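Side-chain contacts in aldehyde dehydrogenase (Bartonella henselae, PDB 3I44), which probably catalyses the NAD(P)-dependent oxidation of aldehydes to carboxylic acids: residues A[234-239]-A[254-259]; A[278-283]-A[440-445]; A[290-295]-A[321-326]. The protein carries 1 engineered substitution. All blocks are in the same frame, centred on the assembly; numbering follows the deposited sequence.

Overall arrangement
Followed from the N terminus, the chain first makes interaction 1, a short-range contact in which helix 228-237, strand 243-247 and helix 250-261 come in succession and the two helices meet. It is complete before interaction 2 opens at the end of strand 276-279. That contact spans 156 intervening residues and ties the turn after the strand to helix 440-449. Within this long excursion lies interaction 3, where helix 287-296 packs on helix 316-329 with strand 308-312 between them in sequence. Interactions 2 and 3 thus belong to one alpha/beta region, their centres about 19 Å apart, whereas the centre of interaction 1 lies about 42 Å from that of interaction 2 and about 40 Å from that of interaction 3.

Interaction 1 (A[234-239]-A[254-259]); sequences YLSAHP and KDISKN
Ser236 meets Ile256 and Asn259 where helix 228-237 comes up against helix 250-261, and its short side chain serves two kinds of neighbour at once. Its CB, directed at the other helix, lies 3.9 Å from Ile256 CD1, the tip of the isoleucine, while Ile256 CG2 approaches at 4.1 Å from Ser236 CB. One bond further on, the hydroxyl turns to Asn259: Ser236 OG lies 3.2 Å from Asn259 CB, a contact of oxygen with a methylene carbon. The amide nitrogen stands back, with Asn259 ND2 3.6 Å from Ser236 OG, and no hydrogen bond joins them. The hydroxyl is instead bonded to the backbone, to Ser233 O and more weakly to Gly232 O, both in the preceding turn of its own helix. A first torsion of 58° sets OG between the backbone N and the carbonyl carbon, from where it can reach those carbonyls while still leaning on the asparagine.

Ala237 adds a second, smaller patch. Its CB is 4.2 Å from Asn259 CB, and its CA lies 3.7 Å from the backbone Asn259 O, again in van der Waals touch. Ile256 also rests on Ile244 and Phe246 of strand 243-247, which links the two helices in sequence and pairs in parallel with 156-168 and 266-270, consistent with the Rossmann-like cofactor-binding domain of aldehyde dehydrogenases. Ser257 and Lys258 pack against Ser261 of the second subunit, which places these helices next to the dimer contact.

Chemically, then, two small residues let the helices approach closely, and the polar atom in the middle is satisfied within its own helix. No hydrogen bond or salt bridge crosses between the segments, so the junction rests on shape and dispersion.

Interaction 2 (A[278-283]-A[440-445]); sequences IIFADA and RSKCRR
Lys442 has the most surface buried in this contact, and it divides its side chain between an aromatic ring and a carboxylate. Its CE sits over one face of Phe280, 3.8 Å from the ring centroid and 17° off the ring normal, a CH-pi contact displaced toward CD1. CD passes the ring near CE1; the bend at the third torsion (67°) then swings CE over the face and points the amino group toward Asp282. There Lys442 NZ forms a salt bridge of 3.2 Å with Asp282 OD2, arriving from above the carboxylate plane, 46° out of it. The other oxygen, Asp282 OD1, is hydrogen-bonded to Ser437, which gives the carboxylate a second partner. Asp282 lies in the type I turn from Phe280 to Ala283, closed by the bond from Ala283 N to Phe280 O.

Phe280, just beyond strand 276-279, also meets Phe414 edge-to-face and touches Ile446 of helix 440-449. The strand runs between 308-312 and 432-436 in a seven-stranded sheet; helix 440-449 follows 432-436, so the lysine spans from that helix to the turn leaving the neighbouring strand.

Interaction 3 (A[290-295]-A[321-326]); sequences RGVRHC and KTAKDI
Val292 and Ile326 form the apolar heart of this helix pair, crossing each other at an oblique angle. The two branches of Val292 are used separately. Val292 CG1 touches Ile326 CG2 at 3.8 Å, whereas Val292 CG2 turns to Ala323, one turn earlier on the partner helix, lying 3.8 Å from Ala323 CA and 3.9 Å from Ala323 CB. With CG1 anti to the backbone N (chi1 178°) and CG2 beside the backbone N, the valine forks, one methyl for Ala323 and one for Ile326. The small alanine lets CG2 reach van der Waals contact with the backbone CA.

A second kind of contact involves the charged Arg293. Its chain, extended from CG to NE, runs at about a right angle to that of Ile326, and Ile326 CD1 lies over one face of the guanidinium, 3.8 Å from Arg293 NH2. The methyl sits off toward the rim of the flat group, and further back Arg293 CG passes 4.1 Å from Ile326 CG2. This is van der Waals cover for the guanidinium at the outer margin of the interface; no hydrogen bond or salt bridge connects the two segments.

Beneath the pair, Val292 also rests on Leu409 of strand 408-414, so the valine joins both helices to the sheet. The axes of the short segments approach to 9.6 Å and cross at -46°. Helix 287-296 follows strand 276-279, and strand 308-312 runs parallel beside that strand before helix 316-329 begins: successive helices packed side by side on a largely parallel sheet, the layered alpha/beta architecture characteristic of the catalytic domain in aldehyde dehydrogenases.

Interaction 1 (A[234-239]-A[254-259])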
ATOM      1  N   TYR A 234     -19.589   2.043   2.345  1.00 26.63           N
ATOM      2  CA  TYR A 234     -19.805   3.372   1.793  1.00 26.33           C
ATOM      3  C   TYR A 234     -18.598   4.330   2.042  1.00 26.79           C
ATOM      4  O   TYR A 234     -18.171   5.076   1.148  1.00 26.25           O
ATOM      5  CB  TYR A 234     -21.098   3.963   2.382  1.00 26.51           C
ATOM      6  CG  TYR A 234     -21.470   5.289   1.770  1.00 25.98           C
ATOM      7  CD1 TYR A 234     -21.906   5.372   0.436  1.00 28.27           C
ATOM      8  CD2 TYR A 234     -21.352   6.465   2.500  1.00 24.55           C
ATOM      9  CE1 TYR A 234     -22.253   6.617  -0.134  1.00 27.34           C
ATOM     10  CE2 TYR A 234     -21.686   7.711   1.954  1.00 23.80           C
ATOM     11  CZ  TYR A 234     -22.132   7.782   0.637  1.00 26.98           C
ATOM     12  OH  TYR A 234     -22.470   9.016   0.100  1.00 25.19           O
ATOM     13  N   LEU A 235     -18.055   4.318   3.255  1.00 26.53           N
ATOM     14  CA  LEU A 235     -16.791   5.035   3.522  1.00 26.88           C
ATOM     15  C   LEU A 235     -15.644   4.555   2.605  1.00 26.31           C
ATOM     16  O   LEU A 235     -14.923   5.357   2.007  1.00 25.57           O
ATOM     17  CB  LEU A 235     -16.376   4.868   5.006  1.00 26.55           C
ATOM     18  CG  LEU A 235     -17.282   5.484   6.076  1.00 27.17           C
ATOM     19  CD1 LEU A 235     -16.725   5.223   7.489  1.00 26.14           C
ATOM     20  CD2 LEU A 235     -17.490   6.986   5.881  1.00 26.13           C
ATOM     21  N   SER A 236     -15.478   3.246   2.469  1.00 27.49           N
ATOM     22  CA  SER A 236     -14.364   2.732   1.679  1.00 28.38           C
ATOM     23  C   SER A 236     -14.467   3.099   0.203  1.00 27.74           C
ATOM     24  O   SER A 236     -13.465   3.143  -0.497  1.00 27.76           O
ATOM     25  CB  SER A 236     -14.235   1.229   1.849  1.00 28.98           C
ATOM     26  OG  SER A 236     -15.439   0.627   1.459  1.00 32.54           O
ATOM     27  N   ALA A 237     -15.670   3.406  -0.271  1.00 27.40           N
ATOM     28  CA  ALA A 237     -15.868   3.801  -1.663  1.00 27.67           C
ATOM     29  C   ALA A 237     -16.054   5.310  -1.859  1.00 27.84           C
ATOM     30  O   ALA A 237     -16.168   5.767  -2.982  1.00 27.64           O
ATOM     31  CB  ALA A 237     -17.066   2.996  -2.295  1.00 27.90           C
ATOM     32  N   HIS A 238     -16.052   6.094  -0.781  1.00 28.25           N
ATOM     33  CA  HIS A 238     -16.418   7.498  -0.893  1.00 28.25           C
ATOM     34  C   HIS A 238     -15.297   8.317  -1.576  1.00 28.67           C
ATOM     35  O   HIS A 238     -14.123   8.191  -1.234  1.00 28.88           O
ATOM     36  CB  HIS A 238     -16.753   8.081   0.475  1.00 28.16           C
ATOM     37  CG  HIS A 238     -17.568   9.327   0.413  1.00 27.19           C
ATOM     38  ND1 HIS A 238     -17.032  10.547   0.069  1.00 27.56           N
ATOM     39  CD2 HIS A 238     -18.886   9.540   0.632  1.00 28.52           C
ATOM     40  CE1 HIS A 238     -17.984  11.462   0.084  1.00 28.55           C
ATOM     41  NE2 HIS A 238     -19.118  10.878   0.429  1.00 28.11           N
ATOM     42  N   PRO A 239     -15.664   9.158  -2.544  1.00 28.96           N
ATOM     43  CA  PRO A 239     -14.624   9.871  -3.298  1.00 28.83           C
ATOM     44  C   PRO A 239     -13.881  10.969  -2.506  1.00 27.99           C
ATOM     45  O   PRO A 239     -12.781  11.331  -2.899  1.00 27.92           O
ATOM     46  CB  PRO A 239     -15.393  10.459  -4.501  1.00 29.87           C
ATOM     47  CG  PRO A 239     -16.822  10.595  -4.030  1.00 29.69           C
ATOM     48  CD  PRO A 239     -17.031   9.439  -3.047  1.00 29.79           C
ATOM     49  N   LYS A 254     -10.787  -7.721   2.432  1.00 23.06           N
ATOM     50  CA  LYS A 254     -10.838  -7.915   0.972  1.00 22.99           C
ATOM     51  C   LYS A 254     -11.896  -7.046   0.375  1.00 23.22           C
ATOM     52  O   LYS A 254     -11.672  -6.456  -0.676  1.00 24.31           O
ATOM     53  CB  LYS A 254     -11.128  -9.376   0.594  1.00 23.49           C
ATOM     54  CG  LYS A 254     -10.020 -10.361   0.960  1.00 25.42           C
ATOM     55  CD  LYS A 254     -10.560 -11.805   1.087  1.00 30.21           C
ATOM     56  CE  LYS A 254      -9.529 -12.847   0.727  1.00 33.00           C
ATOM     57  NZ  LYS A 254      -9.655 -14.148   1.443  1.00 32.69           N
ATOM     58  N   ASP A 255     -13.054  -6.930   1.032  1.00 23.43           N
ATOM     59  CA  ASP A 255     -14.126  -6.098   0.477  0.50 23.49           C
ATOM     60  C   ASP A 255     -13.823  -4.604   0.614  1.00 23.35           C
ATOM     61  O   ASP A 255     -14.181  -3.821  -0.268  1.00 22.35           O
ATOM     62  CB  ASP A 255     -15.478  -6.425   1.108  0.50 23.98           C
ATOM     63  CG  ASP A 255     -16.027  -7.757   0.635  0.50 25.14           C
ATOM     64  OD1 ASP A 255     -15.605  -8.215  -0.447  0.50 28.65           O
ATOM     65  OD2 ASP A 255     -16.860  -8.345   1.350  0.50 27.55           O
ATOM     66  N   ILE A 256     -13.168  -4.212   1.706  1.00 23.25           N
ATOM     67  CA  ILE A 256     -12.717  -2.835   1.860  1.00 23.70           C
ATOM     68  C   ILE A 256     -11.789  -2.491   0.719  1.00 22.68           C
ATOM     69  O   ILE A 256     -11.922  -1.441   0.101  1.00 21.90           O
ATOM     70  CB  ILE A 256     -11.959  -2.612   3.207  1.00 24.02           C
ATOM     71  CG1 ILE A 256     -12.905  -2.691   4.415  1.00 25.63           C
ATOM     72  CG2 ILE A 256     -11.241  -1.272   3.206  1.00 25.27           C
ATOM     73  CD1 ILE A 256     -14.016  -1.681   4.457  1.00 26.72           C
ATOM     74  N   SER A 257     -10.831  -3.384   0.454  1.00 23.01           N
ATOM     75  CA  SER A 257      -9.864  -3.165  -0.609  1.00 23.46           C
ATOM     76  C   SER A 257     -10.534  -3.061  -1.965  1.00 22.81           C
ATOM     77  O   SER A 257     -10.155  -2.208  -2.756  1.00 21.37           O
ATOM     78  CB  SER A 257      -8.798  -4.280  -0.680  1.00 23.42           C
ATOM     79  OG  SER A 257      -7.931  -4.218   0.428  1.00 28.86           O
ATOM     80  N   LYS A 258     -11.517  -3.932  -2.218  1.00 23.21           N
ATOM     81  CA  LYS A 258     -12.256  -3.916  -3.501  1.00 23.96           C
ATOM     82  C   LYS A 258     -12.998  -2.588  -3.670  1.00 24.11           C
ATOM     83  O   LYS A 258     -12.884  -1.938  -4.715  1.00 24.10           O
ATOM     84  CB  LYS A 258     -13.229  -5.115  -3.607  1.00 24.81           C
ATOM     85  N   ASN A 259     -13.683  -2.135  -2.620  1.00 24.63           N
ATOM     86  CA  ASN A 259     -14.473  -0.899  -2.699  1.00 25.64           C
ATOM     87  C   ASN A 259     -13.596   0.336  -2.867  1.00 25.57           C
ATOM     88  O   ASN A 259     -13.987   1.288  -3.558  1.00 25.62           O
ATOM     89  CB  ASN A 259     -15.369  -0.743  -1.459  1.00 26.76           C
ATOM     90  CG  ASN A 259     -16.493  -1.797  -1.413  1.00 29.65           C
ATOM     91  OD1 ASN A 259     -16.971  -2.222  -2.448  1.00 33.17           O
ATOM     92  ND2 ASN A 259     -16.884  -2.221  -0.223  1.00 32.98           N
TER

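Interaction 2 (A[278-283]-A[440-445])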
ATOM      1  N   ILE A 278       6.122 -22.175  18.383  1.00 21.35           N
ATOM      2  CA  ILE A 278       7.060 -23.261  18.270  1.00 21.73           C
ATOM      3  C   ILE A 278       7.840 -23.401  19.568  1.00 22.35           C
ATOM      4  O   ILE A 278       8.649 -22.526  19.939  1.00 21.17           O
ATOM      5  CB  ILE A 278       8.037 -23.072  17.114  1.00 21.43           C
ATOM      6  CG1 ILE A 278       7.292 -22.972  15.786  1.00 21.58           C
ATOM      7  CG2 ILE A 278       9.057 -24.209  17.100  1.00 21.41           C
ATOM      8  CD1 ILE A 278       8.185 -22.477  14.574  1.00 19.57           C
ATOM      9  N   ILE A 279       7.585 -24.509  20.261  1.00 23.02           N
ATOM     10  CA  ILE A 279       8.177 -24.759  21.598  1.00 22.89           C
ATOM     11  C   ILE A 279       9.100 -25.965  21.514  1.00 23.14           C
ATOM     12  O   ILE A 279       8.676 -27.092  21.258  1.00 23.02           O
ATOM     13  CB  ILE A 279       7.121 -24.966  22.671  1.00 22.95           C
ATOM     14  CG1 ILE A 279       6.134 -23.787  22.638  1.00 22.33           C
ATOM     15  CG2 ILE A 279       7.769 -25.121  24.067  1.00 21.32           C
ATOM     16  CD1 ILE A 279       5.101 -23.791  23.751  1.00 22.02           C
ATOM     17  N   PHE A 280      10.384 -25.691  21.663  1.00 23.57           N
ATOM     18  CA  PHE A 280      11.403 -26.720  21.666  1.00 24.02           C
ATOM     19  C   PHE A 280      11.552 -27.321  23.054  1.00 23.92           C
ATOM     20  O   PHE A 280      11.171 -26.708  24.047  1.00 22.97           O
ATOM     21  CB  PHE A 280      12.742 -26.153  21.193  1.00 24.16           C
ATOM     22  CG  PHE A 280      12.799 -25.906  19.722  1.00 24.96           C
ATOM     23  CD1 PHE A 280      13.156 -26.931  18.848  1.00 23.83           C
ATOM     24  CD2 PHE A 280      12.466 -24.659  19.195  1.00 26.34           C
ATOM     25  CE1 PHE A 280      13.211 -26.717  17.501  1.00 25.50           C
ATOM     26  CE2 PHE A 280      12.499 -24.441  17.827  1.00 26.14           C
ATOM     27  CZ  PHE A 280      12.890 -25.461  16.975  1.00 25.12           C
ATOM     28  N   ALA A 281      12.110 -28.540  23.096  1.00 24.43           N
ATOM     29  CA  ALA A 281      12.396 -29.245  24.367  1.00 24.29           C
ATOM     30  C   ALA A 281      13.290 -28.423  25.323  1.00 24.20           C
ATOM     31  O   ALA A 281      13.254 -28.595  26.543  1.00 23.64           O
ATOM     32  CB  ALA A 281      13.023 -30.642  24.084  1.00 23.39           C
ATOM     33  N   ASP A 282      14.104 -27.543  24.759  1.00 24.39           N
ATOM     34  CA  ASP A 282      15.025 -26.748  25.558  1.00 24.61           C
ATOM     35  C   ASP A 282      14.472 -25.372  25.900  1.00 24.80           C
ATOM     36  O   ASP A 282      15.232 -24.494  26.316  1.00 25.52           O
ATOM     37  CB  ASP A 282      16.411 -26.666  24.894  1.00 24.52           C
ATOM     38  CG  ASP A 282      16.421 -25.912  23.518  1.00 26.32           C
ATOM     39  OD1 ASP A 282      15.409 -25.291  23.122  1.00 25.91           O
ATOM     40  OD2 ASP A 282      17.479 -25.951  22.844  1.00 23.91           O
ATOM     41  N   ALA A 283      13.149 -25.189  25.772  1.00 24.57           N
ATOM     42  CA  ALA A 283      12.510 -23.935  26.176  1.00 23.80           C
ATOM     43  C   ALA A 283      12.616 -23.758  27.697  1.00 23.51           C
ATOM     44  O   ALA A 283      12.757 -24.730  28.424  1.00 22.88           O
ATOM     45  CB  ALA A 283      11.036 -23.870  25.702  1.00 23.49           C
ATOM     46  N   ARG A 440      19.934 -19.701  21.447  1.00 26.25           N
ATOM     47  CA  ARG A 440      19.794 -18.407  20.757  1.00 25.74           C
ATOM     48  C   ARG A 440      19.981 -18.547  19.245  1.00 26.73           C
ATOM     49  O   ARG A 440      19.183 -17.977  18.454  1.00 25.20           O
ATOM     50  CB  ARG A 440      20.804 -17.422  21.284  1.00 26.09           C
ATOM     51  CG  ARG A 440      20.561 -15.990  20.825  1.00 25.80           C
ATOM     52  CD  ARG A 440      21.481 -15.094  21.590  1.00 25.07           C
ATOM     53  NE  ARG A 440      21.246 -13.702  21.270  1.00 26.15           N
ATOM     54  CZ  ARG A 440      21.865 -12.685  21.871  1.00 25.30           C
ATOM     55  NH1 ARG A 440      22.750 -12.897  22.833  1.00 24.63           N
ATOM     56  NH2 ARG A 440      21.578 -11.451  21.523  1.00 23.81           N
ATOM     57  N   SER A 441      20.976 -19.371  18.853  1.00 24.41           N
ATOM     58  CA  SER A 441      21.188 -19.710  17.456  1.00 24.24           C
ATOM     59  C   SER A 441      19.985 -20.343  16.812  1.00 24.13           C
ATOM     60  O   SER A 441      19.645 -20.020  15.673  1.00 21.87           O
ATOM     61  CB  SER A 441      22.373 -20.655  17.275  1.00 24.16           C
ATOM     62  OG  SER A 441      23.549 -19.957  17.622  1.00 26.32           O
ATOM     63  N   LYS A 442      19.387 -21.292  17.511  1.00 24.16           N
ATOM     64  CA  LYS A 442      18.195 -21.947  16.996  1.00 24.76           C
ATOM     65  C   LYS A 442      17.009 -20.936  16.892  1.00 24.11           C
ATOM     66  O   LYS A 442      16.281 -20.876  15.902  1.00 23.36           O
ATOM     67  CB  LYS A 442      17.876 -23.168  17.866  1.00 25.13           C
ATOM     68  CG  LYS A 442      16.833 -24.080  17.248  1.00 27.88           C
ATOM     69  CD  LYS A 442      16.887 -25.493  17.816  1.00 30.88           C
ATOM     70  CE  LYS A 442      16.481 -25.504  19.291  1.00 31.70           C
ATOM     71  NZ  LYS A 442      16.826 -26.830  19.797  1.00 31.23           N
ATOM     72  N   CYS A 443      16.854 -20.101  17.897  1.00 24.22           N
ATOM     73  CA  CYS A 443      15.864 -19.029  17.835  1.00 24.31           C
ATOM     74  C   CYS A 443      16.047 -18.179  16.577  1.00 24.64           C
ATOM     75  O   CYS A 443      15.075 -17.850  15.902  1.00 24.15           O
ATOM     76  CB  CYS A 443      15.909 -18.139  19.085  1.00 24.19           C
ATOM     77  SG  CYS A 443      15.273 -18.921  20.569  1.00 23.97           S
ATOM     78  N   ARG A 444      17.294 -17.844  16.262  1.00 24.73           N
ATOM     79  CA  ARG A 444      17.585 -16.993  15.129  1.00 24.84           C
ATOM     80  C   ARG A 444      17.275 -17.678  13.811  1.00 24.67           C
ATOM     81  O   ARG A 444      16.646 -17.066  12.953  1.00 24.41           O
ATOM     82  CB  ARG A 444      19.038 -16.532  15.154  1.00 24.75           C
ATOM     83  CG  ARG A 444      19.294 -15.496  16.194  1.00 24.57           C
ATOM     84  CD  ARG A 444      20.769 -15.184  16.277  1.00 24.49           C
ATOM     85  NE  ARG A 444      21.026 -14.049  17.149  1.00 24.81           N
ATOM     86  CZ  ARG A 444      22.204 -13.441  17.247  1.00 25.92           C
ATOM     87  NH1 ARG A 444      23.242 -13.881  16.554  1.00 28.16           N
ATOM     88  NH2 ARG A 444      22.346 -12.392  18.031  1.00 26.11           N
ATOM     89  N   ARG A 445      17.713 -18.920  13.649  1.00 24.42           N
ATOM     90  CA  ARG A 445      17.396 -19.699  12.442  1.00 25.82           C
ATOM     91  C   ARG A 445      15.894 -19.777  12.178  1.00 25.19           C
ATOM     92  O   ARG A 445      15.447 -19.551  11.052  1.00 25.91           O
ATOM     93  CB  ARG A 445      17.889 -21.147  12.528  1.00 26.59           C
ATOM     94  CG  ARG A 445      19.356 -21.354  12.521  1.00 29.06           C
ATOM     95  CD  ARG A 445      19.708 -22.850  12.210  1.00 30.15           C
ATOM     96  NE  ARG A 445      19.323 -23.753  13.308  1.00 31.66           N
ATOM     97  CZ  ARG A 445      20.047 -23.990  14.402  1.00 28.91           C
ATOM     98  NH1 ARG A 445      21.202 -23.388  14.607  1.00 29.47           N
ATOM     99  NH2 ARG A 445      19.589 -24.814  15.320  1.00 29.92           N
TER

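Interaction 3 (A[290-295]-A[321-326])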
ATOM      1  N   ARG A 290       3.072 -20.270  29.794  1.00 24.87           N
ATOM      2  CA  ARG A 290       2.970 -18.943  29.194  1.00 24.94           C
ATOM      3  C   ARG A 290       2.145 -19.019  27.875  1.00 23.94           C
ATOM      4  O   ARG A 290       1.230 -18.217  27.640  1.00 23.25           O
ATOM      5  CB  ARG A 290       4.402 -18.433  28.943  1.00 25.16           C
ATOM      6  CG  ARG A 290       4.507 -17.061  28.365  1.00 25.34           C
ATOM      7  CD  ARG A 290       5.942 -16.475  28.377  1.00 23.74           C
ATOM      8  NE  ARG A 290       6.908 -17.210  27.542  1.00 23.68           N
ATOM      9  CZ  ARG A 290       7.956 -17.909  28.008  1.00 23.57           C
ATOM     10  NH1 ARG A 290       8.210 -18.023  29.320  1.00 23.63           N
ATOM     11  NH2 ARG A 290       8.755 -18.530  27.157  1.00 25.01           N
ATOM     12  N   GLY A 291       2.465 -20.019  27.066  1.00 23.14           N
ATOM     13  CA  GLY A 291       1.799 -20.252  25.794  1.00 23.44           C
ATOM     14  C   GLY A 291       0.317 -20.533  25.897  1.00 23.56           C
ATOM     15  O   GLY A 291      -0.502 -20.002  25.114  1.00 23.20           O
ATOM     16  N   VAL A 292      -0.040 -21.387  26.851  1.00 23.71           N
ATOM     17  CA  VAL A 292      -1.441 -21.786  27.013  1.00 23.43           C
ATOM     18  C   VAL A 292      -2.227 -20.597  27.543  1.00 23.44           C
ATOM     19  O   VAL A 292      -3.255 -20.178  26.975  1.00 23.57           O
ATOM     20  CB  VAL A 292      -1.577 -23.074  27.892  1.00 23.32           C
ATOM     21  CG1 VAL A 292      -3.050 -23.426  28.081  1.00 22.26           C
ATOM     22  CG2 VAL A 292      -0.823 -24.252  27.251  1.00 21.52           C
ATOM     23  N   ARG A 293      -1.689 -19.970  28.573  1.00 23.68           N
ATOM     24  CA  ARG A 293      -2.297 -18.766  29.103  1.00 24.31           C
ATOM     25  C   ARG A 293      -2.509 -17.678  28.056  1.00 23.85           C
ATOM     26  O   ARG A 293      -3.552 -16.980  28.066  1.00 23.50           O
ATOM     27  CB  ARG A 293      -1.449 -18.186  30.249  1.00 24.85           C
ATOM     28  CG  ARG A 293      -1.546 -18.962  31.550  1.00 28.96           C
ATOM     29  CD  ARG A 293      -0.626 -18.378  32.635  1.00 33.46           C
ATOM     30  NE  ARG A 293      -0.856 -19.061  33.903  1.00 38.23           N
ATOM     31  CZ  ARG A 293       0.037 -19.792  34.587  1.00 44.51           C
ATOM     32  NH1 ARG A 293       1.306 -19.958  34.174  1.00 46.26           N
ATOM     33  NH2 ARG A 293      -0.355 -20.368  35.726  1.00 46.28           N
ATOM     34  N   HIS A 294      -1.528 -17.505  27.169  1.00 23.57           N
ATOM     35  CA  HIS A 294      -1.610 -16.443  26.144  1.00 22.93           C
ATOM     36  C   HIS A 294      -2.799 -16.778  25.177  1.00 22.54           C
ATOM     37  O   HIS A 294      -3.561 -15.887  24.774  1.00 21.86           O
ATOM     38  CB  HIS A 294      -0.272 -16.325  25.359  1.00 22.47           C
ATOM     39  CG  HIS A 294      -0.175 -15.104  24.500  1.00 21.83           C
ATOM     40  ND1 HIS A 294       0.988 -14.737  23.852  1.00 22.33           N
ATOM     41  CD2 HIS A 294      -1.094 -14.158  24.184  1.00 20.70           C
ATOM     42  CE1 HIS A 294       0.783 -13.608  23.194  1.00 23.28           C
ATOM     43  NE2 HIS A 294      -0.476 -13.243  23.368  1.00 22.17           N
ATOM     44  N   CYS A 295      -2.949 -18.063  24.828  1.00 22.60           N
ATOM     45  CA  CYS A 295      -4.049 -18.503  23.977  1.00 22.62           C
ATOM     46  C   CYS A 295      -5.444 -18.148  24.528  1.00 22.97           C
ATOM     47  O   CYS A 295      -6.324 -17.747  23.770  1.00 23.25           O
ATOM     48  CB  CYS A 295      -3.966 -20.011  23.703  1.00 22.68           C
ATOM     49  SG  CYS A 295      -5.079 -20.565  22.341  1.00 24.45           S
ATOM     50  N   LYS A 321      -0.174 -32.480  28.814  1.00 27.04           N
ATOM     51  CA  LYS A 321      -0.508 -32.545  30.231  1.00 27.35           C
ATOM     52  C   LYS A 321      -0.545 -31.131  30.815  1.00 27.21           C
ATOM     53  O   LYS A 321      -1.448 -30.793  31.589  1.00 27.98           O
ATOM     54  CB  LYS A 321       0.490 -33.465  30.976  1.00 28.05           C
ATOM     55  N   THR A 322       0.395 -30.273  30.407  1.00 27.32           N
ATOM     56  CA  THR A 322       0.441 -28.886  30.924  1.00 27.48           C
ATOM     57  C   THR A 322      -0.742 -28.064  30.438  1.00 27.22           C
ATOM     58  O   THR A 322      -1.385 -27.373  31.224  1.00 26.34           O
ATOM     59  CB  THR A 322       1.764 -28.173  30.543  1.00 27.69           C
ATOM     60  OG1 THR A 322       2.862 -28.909  31.089  1.00 29.43           O
ATOM     61  CG2 THR A 322       1.813 -26.762  31.043  1.00 25.91           C
ATOM     62  N   ALA A 323      -1.032 -28.148  29.141  1.00 27.85           N
ATOM     63  CA  ALA A 323      -2.245 -27.504  28.575  1.00 28.33           C
ATOM     64  C   ALA A 323      -3.548 -27.932  29.298  1.00 28.37           C
ATOM     65  O   ALA A 323      -4.396 -27.114  29.649  1.00 27.87           O
ATOM     66  CB  ALA A 323      -2.343 -27.821  27.080  1.00 28.19           C
ATOM     67  N   LYS A 324      -3.685 -29.233  29.546  1.00 29.05           N
ATOM     68  CA  LYS A 324      -4.830 -29.754  30.295  1.00 29.45           C
ATOM     69  C   LYS A 324      -4.957 -29.103  31.664  1.00 29.40           C
ATOM     70  O   LYS A 324      -6.014 -28.603  32.006  1.00 28.97           O
ATOM     71  CB  LYS A 324      -4.706 -31.275  30.460  1.00 29.64           C
ATOM     72  CG  LYS A 324      -5.916 -31.955  31.122  1.00 31.42           C
ATOM     73  CD  LYS A 324      -5.681 -33.496  31.120  1.00 33.78           C
ATOM     74  CE  LYS A 324      -6.959 -34.320  31.218  1.00 36.05           C
ATOM     75  NZ  LYS A 324      -7.365 -34.525  32.621  1.00 38.55           N
ATOM     76  N   ASP A 325      -3.877 -29.128  32.446  1.00 30.13           N
ATOM     77  CA  ASP A 325      -3.869 -28.515  33.786  1.00 30.79           C
ATOM     78  C   ASP A 325      -4.250 -27.039  33.761  1.00 29.62           C
ATOM     79  O   ASP A 325      -5.109 -26.579  34.538  1.00 28.25           O
ATOM     80  CB  ASP A 325      -2.467 -28.663  34.433  1.00 31.77           C
ATOM     81  CG  ASP A 325      -2.450 -28.266  35.922  1.00 35.80           C
ATOM     82  OD1 ASP A 325      -3.125 -28.934  36.737  1.00 40.37           O
ATOM     83  OD2 ASP A 325      -1.742 -27.292  36.287  1.00 42.66           O
ATOM     84  N   ILE A 326      -3.594 -26.282  32.878  1.00 29.33           N
ATOM     85  CA  ILE A 326      -3.860 -24.848  32.817  1.00 29.07           C
ATOM     86  C   ILE A 326      -5.316 -24.599  32.397  1.00 28.87           C
ATOM     87  O   ILE A 326      -6.016 -23.810  33.031  1.00 28.10           O
ATOM     88  CB  ILE A 326      -2.867 -24.112  31.887  1.00 29.46           C
ATOM     89  CG1 ILE A 326      -1.432 -24.226  32.414  1.00 30.33           C
ATOM     90  CG2 ILE A 326      -3.239 -22.675  31.798  1.00 28.13           C
ATOM     91  CD1 ILE A 326      -1.198 -23.540  33.764  1.00 33.24           C
TER